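Local atomic coordinates of enoyl-CoA hydratase/isomerase family protein (Mycobacterium tuberculosis, PDB entry 4FN7), a protein that probably catalyses the reversible hydration of unsaturated acyl-CoA thioesters in lipid metabolism. Residues V97-G102 against S186-A191. Residues are numbered along the deposited sequence; the frame is centred on the assembly and turned at random.
Sequences VMACTG and SRAEEA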
loop_
_atom_site.group_PDB
_atom_site.type_symbol
_atom_site.label_atom_id
_atom_site.label_comp_id
_atom_site.label_asym_id
_atom_site.label_seq_id
_atom_site.Cartn_x
_atom_site.Cartn_y
_atom_site.Cartn_z
ATOM N N VAL A 97 -15.465 14.593 5.339
ATOM C CA VAL A 97 -16.123 13.426 4.765
ATOM C C VAL A 97 -16.660 13.764 3.391
ATOM O O VAL A 97 -17.382 14.739 3.226
ATOM C CB VAL A 97 -17.276 12.917 5.658
ATOM C CG1 VAL A 97 -17.886 11.648 5.073
ATOM C CG2 VAL A 97 -16.772 12.657 7.067
ATOM N N MET A 98 -16.292 12.950 2.403
ATOM C CA MET A 98 -16.745 13.162 1.040
ATOM C C MET A 98 -17.965 12.311 0.749
ATOM O O MET A 98 -17.944 11.100 0.961
ATOM C CB MET A 98 -15.639 12.804 0.045
ATOM C CG MET A 98 -14.371 13.596 0.219
ATOM S SD MET A 98 -14.616 15.319 -0.216
ATOM C CE MET A 98 -12.970 15.973 0.092
ATOM N N ALA A 99 -19.019 12.957 0.258
ATOM C CA ALA A 99 -20.195 12.273 -0.261
ATOM C C ALA A 99 -20.080 12.225 -1.776
ATOM O O ALA A 99 -20.427 13.182 -2.470
ATOM C CB ALA A 99 -21.459 13.007 0.149
ATOM N N CYS A 100 -19.563 11.108 -2.278
ATOM C CA CYS A 100 -19.371 10.918 -3.703
ATOM C C CYS A 100 -20.705 10.537 -4.336
ATOM O O CYS A 100 -21.099 9.374 -4.315
ATOM C CB CYS A 100 -18.337 9.821 -3.923
ATOM S SG CYS A 100 -17.692 9.735 -5.586
ATOM N N THR A 101 -21.400 11.530 -4.887
ATOM C CA THR A 101 -22.799 11.387 -5.276
ATOM C C THR A 101 -22.957 11.033 -6.751
ATOM O O THR A 101 -24.070 10.925 -7.270
ATOM C CB THR A 101 -23.564 12.685 -4.971
ATOM O OG1 THR A 101 -22.813 13.805 -5.457
ATOM C CG2 THR A 101 -23.760 12.843 -3.468
ATOM N N GLY A 102 -21.822 10.863 -7.414
ATOM C CA GLY A 102 -21.771 10.428 -8.794
ATOM C C GLY A 102 -20.315 10.186 -9.118
ATOM O O GLY A 102 -19.477 10.090 -8.227
ATOM N N SER A 186 -26.663 11.141 3.436
ATOM C CA SER A 186 -27.040 11.013 4.840
ATOM C C SER A 186 -26.013 10.183 5.610
ATOM O O SER A 186 -25.703 10.475 6.763
ATOM C CB SER A 186 -28.459 10.450 4.999
ATOM O OG SER A 186 -28.573 9.171 4.414
ATOM N N ARG A 187 -25.458 9.167 4.963
ATOM C CA ARG A 187 -24.426 8.362 5.598
ATOM C C ARG A 187 -23.149 9.184 5.801
ATOM O O ARG A 187 -22.508 9.097 6.848
ATOM C CB ARG A 187 -24.149 7.096 4.789
ATOM C CG ARG A 187 -23.002 6.275 5.312
ATOM C CD ARG A 187 -23.200 5.821 6.755
ATOM N NE ARG A 187 -21.936 5.291 7.241
ATOM C CZ ARG A 187 -21.447 5.472 8.459
ATOM N NH1 ARG A 187 -22.133 6.153 9.369
ATOM N NH2 ARG A 187 -20.266 4.957 8.768
ATOM N N ALA A 188 -22.782 9.986 4.806
ATOM C CA ALA A 188 -21.642 10.888 4.949
ATOM C C ALA A 188 -21.835 11.834 6.138
ATOM O O ALA A 188 -20.905 12.061 6.911
ATOM C CB ALA A 188 -21.406 11.682 3.660
ATOM N N GLU A 189 -23.041 12.378 6.284
ATOM C CA GLU A 189 -23.330 13.284 7.387
ATOM C C GLU A 189 -23.283 12.566 8.733
ATOM O O GLU A 189 -22.771 13.109 9.711
ATOM C CB GLU A 189 -24.676 13.980 7.166
ATOM C CG GLU A 189 -24.625 14.983 6.026
ATOM C CD GLU A 189 -25.990 15.417 5.544
ATOM O OE1 GLU A 189 -26.989 14.771 5.923
ATOM O OE2 GLU A 189 -26.057 16.405 4.779
ATOM N N GLU A 190 -23.803 11.344 8.770
ATOM C CA GLU A 190 -23.756 10.526 9.978
ATOM C C GLU A 190 -22.302 10.273 10.386
ATOM O O GLU A 190 -21.935 10.416 11.553
ATOM C CB GLU A 190 -24.487 9.198 9.755
ATOM C CG GLU A 190 -24.596 8.326 10.991
ATOM C CD GLU A 190 -25.364 7.045 10.728
ATOM O OE1 GLU A 190 -25.000 6.310 9.786
ATOM O OE2 GLU A 190 -26.342 6.773 11.457
ATOM N N ALA A 191 -21.474 9.905 9.411
ATOM C CA ALA A 191 -20.069 9.633 9.672
ATOM C C ALA A 191 -19.364 10.897 10.167
ATOM O O ALA A 191 -18.593 10.846 11.126
ATOM C CB ALA A 191 -19.389 9.088 8.419
#
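V97 and A99 of strand 96-100 pack against A188 and A191 of helix 184-195. The contact is apolar. No hydrogen bond joins the two segments, and all the touching residues are buried.

A188 is the centre of the packing. Its CB lies 3.8 Å from CB of A99 and 3.8 Å from CG1 of V97, so one methyl group meets two strand residues that face the same side of the sheet. V97 CG1 also reaches the backbone of the helix, 3.6 Å from O of A188. With chi1 at -177°, CG1 of V97 lies opposite its own N, and this sets the methyl against both CB and O of A188. The contact between V97 CG1 and A191 CB is looser, at 4.5 Å. The small side chains of A188 and A191 probably let the helix backbone come close here: CA of A99 and CA of A188 are 5.6 Å apart. The axes of strand and helix approach to 7.8 Å and run almost antiparallel, at 174°.

R187 NH1 forms a salt bridge with E190 OE1 at 2.9 Å, within the helix. The bond is bent, with an N-H...O angle of 137°, and it meets the anti side of the carboxylate from out of its plane. CB of A191 lies over one face of the guanidinium, toward its rim. NE of R187 makes a second salt bridge, to E177.

M98 points away from the helix and packs on L112 of helix 107-112. Strand 96-100 is bonded through its backbone to strands 48-52 and 117-120. Helices thus lie over both faces of this inner strand, a layered alpha/beta packing that belongs to the core of the crotonase fold.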